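PDB 6ORH: glycoside hydrolase from Streptococcus pneumoniae serotype 4, which probably acts as an alpha-L-fucosidase, removing fucose from host-derived carbohydrate antigens, and carries a galactose-binding-like domain beside its catalytic barrel. Local coordinates for residues S355-A360 with L439-K444; Q389-F394 with V431-S436. The protein carries 2 engineered substitutions. All blocks are in the same frame, centred on the assembly; numbering follows the deposited sequence.

Contact 1. Residues S355-A360 with L439-K444; sequences SWASDA and LPLLTK
Trp356 and Leu442 pair antiparallel across the short strand 356-357 and the start of strand 441-448, exchanging two backbone hydrogen bonds. Trp356 N to Leu442 O is short at 2.8 Å and almost straight; the return bond, Leu442 N to Trp356 O, is 2.9 Å long and more bent. Next along, Ala357 and Leu441 form a non-hydrogen-bonded pair, where Ala357 CA and Leu441 CA each direct a C-H at a carbonyl, Pro440 O and Trp356 O respectively. A weak bond from Ser358 N to Pro440 O continues the pairing. Strand 356-357 lies at the margin of one of the two antiparallel sheets of this F5/8 type C, galactose-binding-like domain, where Ala357 also bonds to the backbone of Leu338. On the interior face the indole of Trp356 lies alongside Leu442. Trp356 CG lies anti to the backbone N (chi1 162°), which brings ring atom CE3 to 3.9 Å from Leu442 CB, while CH2 is 4.3 Å from Pro440 CG. Trp356 NE1 is hydrogen-bonded to Pro336 O. On the other face, Ala357 CB touches both Leu441 CG (3.8 Å) and Leu439 CD1 (3.9 Å). Beyond the strand, Ser358 OG accepts from Ala360 N, closing an ST turn.

Contact 2. Residues Q389-F394 with V431-S436; sequences QRIAAF and VVITES
Ile391 and Ile433 cross at about a right angle on one face of the paired strands 391-400 and 428-436, their CD1 methyls meeting at 3.9 Å. In each residue CG1 lies anti to the carbonyl carbon, and the extended second torsions (165° and 171°) carry the CD1 ends out to meet. Phe394 starts from this same face, but its ring turns away from the partner strand to pack on Leu381; its CB touches Val432 O. Ser436, paired with Ile391, also belongs to this face; its OG lies beside Arg390 CB and is hydrogen-bonded to Ala438 O.

Ala393 and Glu435 pair on the other face. Glu435 runs extended beside the alanines, with its CB 3.8 Å from Ala393 CB and its OE2 3.6 Å from Ala392 CB. At the strand, Thr434 OG1 meets Ala393 CB at 3.3 Å and is hydrogen-bonded to Glu237 of the second subunit.

Two successive classic beta bulges shape the backbone between these side chains. Ala392 N and Ala393 N both donate to Glu435 O, at 2.9 and 3.1 Å, from the same face of its carbonyl plane. Thr434 N and Glu435 N likewise share Ala393 O, the Thr434 N bond being 3.0 Å long. Two carbonyl oxygens thus satisfy four amides, so the bulged backbone keeps its polar groups paired despite the shifted register, and the bond from Thr434 to Glu237 carries this polar pairing across to the second subunit.

Overall arrangement
Contacts 1 and 2 lie in the two opposed antiparallel sheets of the F5/8 type C domain, their centres 10 Å apart, and strand 428-436 is followed, after a short connection, by strand 441-448. Side chains join them: Pro440 CB packs on Ile433 CD1 at 3.7 Å and Leu442 CD2 on Ile391 CD1 at 3.8 Å, while Arg390 NH1 probably bonds to Leu439 O at 2.8 Å. Contact 1 includes Thr443, a calcium ligand in a structure of this protein, although none is modelled on this chain here. In this domain Val403, Trp404 and Gln405 form a glycan pocket; the Val432 side chain of contact 2 is about 10 Å from a bound N-acetylglucosamine. A second glycan pocket, with 18 residues between 28 and 264, lies in the part matching the alpha-L-fucosidase barrel family.

Contact 1. Residues S355-A360 with L439-K444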
loop_
_atom_site.group_PDB
_atom_site.type_symbol
_atom_site.label_atom_id
_atom_site.label_comp_id
_atom_site.label_asym_id
_atom_site.label_seq_id
_atom_site.Cartn_x
_atom_site.Cartn_y
_atom_site.Cartn_z
ATOM N N SER A 355 -18.899 -18.246 14.906
ATOM C CA SER A 355 -18.574 -17.565 13.655
ATOM C C SER A 355 -19.826 -17.340 12.801
ATOM O O SER A 355 -20.871 -17.950 13.039
ATOM C CB SER A 355 -17.565 -18.347 12.881
ATOM O OG SER A 355 -18.222 -19.424 12.251
ATOM N N TRP A 356 -19.688 -16.466 11.790
ATOM C CA TRP A 356 -20.747 -16.095 10.869
ATOM C C TRP A 356 -20.368 -16.575 9.468
ATOM O O TRP A 356 -19.185 -16.657 9.159
ATOM C CB TRP A 356 -20.964 -14.570 10.861
ATOM C CG TRP A 356 -21.721 -14.073 9.668
ATOM C CD1 TRP A 356 -23.079 -13.950 9.535
ATOM C CD2 TRP A 356 -21.166 -13.661 8.395
ATOM N NE1 TRP A 356 -23.410 -13.482 8.286
ATOM C CE2 TRP A 356 -22.250 -13.298 7.562
ATOM C CE3 TRP A 356 -19.864 -13.581 7.874
ATOM C CZ2 TRP A 356 -22.078 -12.853 6.247
ATOM C CZ3 TRP A 356 -19.698 -13.124 6.574
ATOM C CH2 TRP A 356 -20.779 -12.753 5.768
ATOM N N ALA A 357 -21.377 -16.910 8.672
ATOM C CA ALA A 357 -21.232 -17.302 7.273
ATOM C C ALA A 357 -22.525 -16.955 6.553
ATOM O O ALA A 357 -23.573 -16.824 7.197
ATOM C CB ALA A 357 -20.924 -18.778 7.154
ATOM N N SER A 358 -22.446 -16.763 5.229
ATOM C CA SER A 358 -23.622 -16.538 4.402
ATOM C C SER A 358 -23.375 -17.053 2.987
ATOM O O SER A 358 -22.311 -16.805 2.412
ATOM C CB SER A 358 -23.997 -15.091 4.357
ATOM O OG SER A 358 -25.149 -14.929 3.533
ATOM N N ASP A 359 -24.379 -17.739 2.432
ATOM C CA ASP A 359 -24.346 -18.184 1.048
ATOM C C ASP A 359 -25.157 -17.224 0.173
ATOM O O ASP A 359 -25.510 -17.560 -0.958
ATOM C CB ASP A 359 -24.843 -19.633 0.938
ATOM C CG ASP A 359 -26.271 -19.800 1.435
ATOM O OD1 ASP A 359 -26.814 -18.826 1.997
ATOM O OD2 ASP A 359 -26.820 -20.911 1.290
ATOM N N ALA A 360 -25.460 -16.026 0.686
ATOM C CA ALA A 360 -26.225 -15.043 -0.071
ATOM C C ALA A 360 -25.406 -14.541 -1.258
ATOM O O ALA A 360 -24.179 -14.628 -1.235
ATOM C CB ALA A 360 -26.626 -13.881 0.801
ATOM N N LEU A 439 -18.329 -19.219 -0.286
ATOM C CA LEU A 439 -19.196 -18.472 0.611
ATOM C C LEU A 439 -18.373 -17.954 1.790
ATOM O O LEU A 439 -17.581 -18.695 2.362
ATOM C CB LEU A 439 -20.411 -19.315 1.029
ATOM C CG LEU A 439 -20.198 -20.397 2.081
ATOM C CD1 LEU A 439 -20.322 -19.824 3.486
ATOM C CD2 LEU A 439 -21.205 -21.532 1.904
ATOM N N PRO A 440 -18.491 -16.654 2.151
ATOM C CA PRO A 440 -17.603 -16.087 3.166
ATOM C C PRO A 440 -17.963 -16.511 4.583
ATOM O O PRO A 440 -19.154 -16.671 4.880
ATOM C CB PRO A 440 -17.715 -14.569 3.000
ATOM C CG PRO A 440 -19.008 -14.340 2.215
ATOM C CD PRO A 440 -19.300 -15.630 1.472
ATOM N N LEU A 441 -16.915 -16.688 5.405
ATOM C CA LEU A 441 -17.019 -16.835 6.857
ATOM C C LEU A 441 -16.181 -15.740 7.507
ATOM O O LEU A 441 -15.062 -15.434 7.062
ATOM C CB LEU A 441 -16.481 -18.191 7.313
ATOM C CG LEU A 441 -17.233 -19.416 6.805
ATOM C CD1 LEU A 441 -16.485 -20.002 5.619
ATOM C CD2 LEU A 441 -17.349 -20.459 7.913
ATOM N N LEU A 442 -16.681 -15.209 8.628
ATOM C CA LEU A 442 -15.863 -14.345 9.466
ATOM C C LEU A 442 -16.090 -14.794 10.904
ATOM O O LEU A 442 -17.216 -15.188 11.237
ATOM C CB LEU A 442 -16.289 -12.881 9.328
ATOM C CG LEU A 442 -16.001 -12.169 8.003
ATOM C CD1 LEU A 442 -16.642 -10.793 8.046
ATOM C CD2 LEU A 442 -14.489 -12.038 7.792
ATOM N N THR A 443 -15.044 -14.704 11.733
ATOM C CA THR A 443 -15.139 -15.138 13.121
ATOM C C THR A 443 -15.331 -13.961 14.071
ATOM O O THR A 443 -15.734 -14.164 15.221
ATOM C CB THR A 443 -13.904 -15.933 13.555
ATOM O OG1 THR A 443 -12.728 -15.106 13.526
ATOM C CG2 THR A 443 -13.703 -17.174 12.712
ATOM N N LYS A 444 -15.061 -12.750 13.602
ATOM C CA LYS A 444 -14.943 -11.602 14.486
ATOM C C LYS A 444 -14.905 -10.323 13.652
ATOM O O LYS A 444 -14.291 -10.280 12.563
ATOM C CB LYS A 444 -13.604 -11.695 15.226
ATOM C CG LYS A 444 -13.322 -10.655 16.306
ATOM C CD LYS A 444 -11.883 -10.871 16.753
ATOM C CE LYS A 444 -11.233 -9.671 17.384
ATOM N NZ LYS A 444 -9.869 -10.011 17.808
#

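Contact 2. Residues Q389-F394 with V431-S436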
loop_
_atom_site.group_PDB
_atom_site.type_symbol
_atom_site.label_atom_id
_atom_site.label_comp_id
_atom_site.label_asym_id
_atom_site.label_seq_id
_atom_site.Cartn_x
_atom_site.Cartn_y
_atom_site.Cartn_z
ATOM N N GLN A 389 -8.985 -19.828 3.000
ATOM C CA GLN A 389 -9.072 -18.389 2.765
ATOM C C GLN A 389 -9.952 -18.116 1.543
ATOM O O GLN A 389 -9.810 -18.785 0.499
ATOM C CB GLN A 389 -7.648 -17.872 2.492
ATOM C CG GLN A 389 -7.551 -16.347 2.419
ATOM C CD GLN A 389 -6.140 -15.821 2.264
ATOM O OE1 GLN A 389 -5.188 -16.606 2.213
ATOM N NE2 GLN A 389 -6.004 -14.496 2.213
ATOM N N ARG A 390 -10.838 -17.110 1.630
ATOM C CA ARG A 390 -11.868 -16.951 0.603
ATOM C C ARG A 390 -12.026 -15.521 0.103
ATOM O O ARG A 390 -12.163 -15.307 -1.105
ATOM C CB ARG A 390 -13.230 -17.425 1.157
ATOM C CG ARG A 390 -13.229 -18.879 1.622
ATOM C CD ARG A 390 -14.464 -19.230 2.481
ATOM N NE ARG A 390 -14.353 -20.627 2.823
ATOM C CZ ARG A 390 -15.293 -21.564 2.648
ATOM N NH1 ARG A 390 -16.505 -21.236 2.207
ATOM N NH2 ARG A 390 -15.019 -22.812 2.960
ATOM N N ILE A 391 -12.026 -14.529 1.013
ATOM C CA ILE A 391 -12.439 -13.179 0.644
ATOM C C ILE A 391 -11.382 -12.529 -0.238
ATOM O O ILE A 391 -10.205 -12.593 0.102
ATOM C CB ILE A 391 -12.733 -12.328 1.894
ATOM C CG1 ILE A 391 -14.001 -12.870 2.556
ATOM C CG2 ILE A 391 -12.896 -10.858 1.517
ATOM C CD1 ILE A 391 -14.210 -12.355 3.989
ATOM N N ALA A 392 -11.824 -11.898 -1.324
ATOM C CA ALA A 392 -10.917 -11.256 -2.263
ATOM C C ALA A 392 -11.140 -9.750 -2.366
ATOM O O ALA A 392 -10.299 -9.042 -2.947
ATOM C CB ALA A 392 -11.063 -11.928 -3.623
ATOM N N ALA A 393 -12.285 -9.236 -1.856
ATOM C CA ALA A 393 -12.490 -7.790 -1.856
ATOM C C ALA A 393 -13.565 -7.425 -0.847
ATOM O O ALA A 393 -14.579 -8.117 -0.754
ATOM C CB ALA A 393 -12.919 -7.282 -3.221
ATOM N N PHE A 394 -13.324 -6.333 -0.125
ATOM C CA PHE A 394 -14.337 -5.858 0.820
ATOM C C PHE A 394 -14.166 -4.351 1.001
ATOM O O PHE A 394 -13.107 -3.782 0.703
ATOM C CB PHE A 394 -14.236 -6.626 2.152
ATOM C CG PHE A 394 -13.014 -6.230 2.945
ATOM C CD1 PHE A 394 -11.778 -6.798 2.636
ATOM C CD2 PHE A 394 -13.056 -5.199 3.880
ATOM C CE1 PHE A 394 -10.621 -6.351 3.262
ATOM C CE2 PHE A 394 -11.901 -4.748 4.504
ATOM C CZ PHE A 394 -10.681 -5.358 4.225
ATOM N N VAL A 431 -19.876 -3.457 6.899
ATOM C CA VAL A 431 -18.814 -4.246 6.284
ATOM C C VAL A 431 -19.439 -4.907 5.062
ATOM O O VAL A 431 -20.423 -5.659 5.163
ATOM C CB VAL A 431 -18.208 -5.259 7.277
ATOM C CG1 VAL A 431 -17.205 -6.199 6.594
ATOM C CG2 VAL A 431 -17.489 -4.501 8.393
ATOM N N VAL A 432 -18.849 -4.642 3.880
ATOM C CA VAL A 432 -19.433 -5.136 2.647
ATOM C C VAL A 432 -18.411 -6.034 1.962
ATOM O O VAL A 432 -17.356 -5.548 1.545
ATOM C CB VAL A 432 -19.897 -4.001 1.717
ATOM C CG1 VAL A 432 -20.617 -4.546 0.486
ATOM C CG2 VAL A 432 -20.795 -2.994 2.435
ATOM N N ILE A 433 -18.784 -7.307 1.793
ATOM C CA ILE A 433 -17.968 -8.292 1.084
ATOM C C ILE A 433 -18.412 -8.295 -0.381
ATOM O O ILE A 433 -19.548 -8.660 -0.678
ATOM C CB ILE A 433 -18.057 -9.689 1.729
ATOM C CG1 ILE A 433 -17.596 -9.658 3.196
ATOM C CG2 ILE A 433 -17.276 -10.722 0.909
ATOM C CD1 ILE A 433 -17.861 -10.943 3.930
ATOM N N THR A 434 -17.487 -7.988 -1.308
ATOM C CA THR A 434 -17.853 -7.755 -2.706
ATOM C C THR A 434 -17.309 -8.834 -3.641
ATOM O O THR A 434 -17.797 -9.018 -4.765
ATOM C CB THR A 434 -17.493 -6.338 -3.170
ATOM O OG1 THR A 434 -16.059 -6.182 -3.171
ATOM C CG2 THR A 434 -18.148 -5.277 -2.311
ATOM N N GLU A 435 -16.269 -9.542 -3.198
ATOM C CA GLU A 435 -15.746 -10.652 -3.987
ATOM C C GLU A 435 -15.195 -11.735 -3.058
ATOM O O GLU A 435 -14.545 -11.419 -2.065
ATOM C CB GLU A 435 -14.642 -10.158 -4.937
ATOM C CG GLU A 435 -14.288 -11.233 -5.941
ATOM C CD GLU A 435 -13.163 -10.855 -6.879
ATOM O OE1 GLU A 435 -13.277 -9.780 -7.501
ATOM O OE2 GLU A 435 -12.223 -11.689 -7.054
ATOM N N SER A 436 -15.478 -13.016 -3.351
ATOM C CA SER A 436 -15.041 -14.111 -2.513
ATOM C C SER A 436 -14.987 -15.384 -3.344
ATOM O O SER A 436 -15.862 -15.603 -4.199
ATOM C CB SER A 436 -15.946 -14.240 -1.289
ATOM O OG SER A 436 -15.459 -15.184 -0.365
#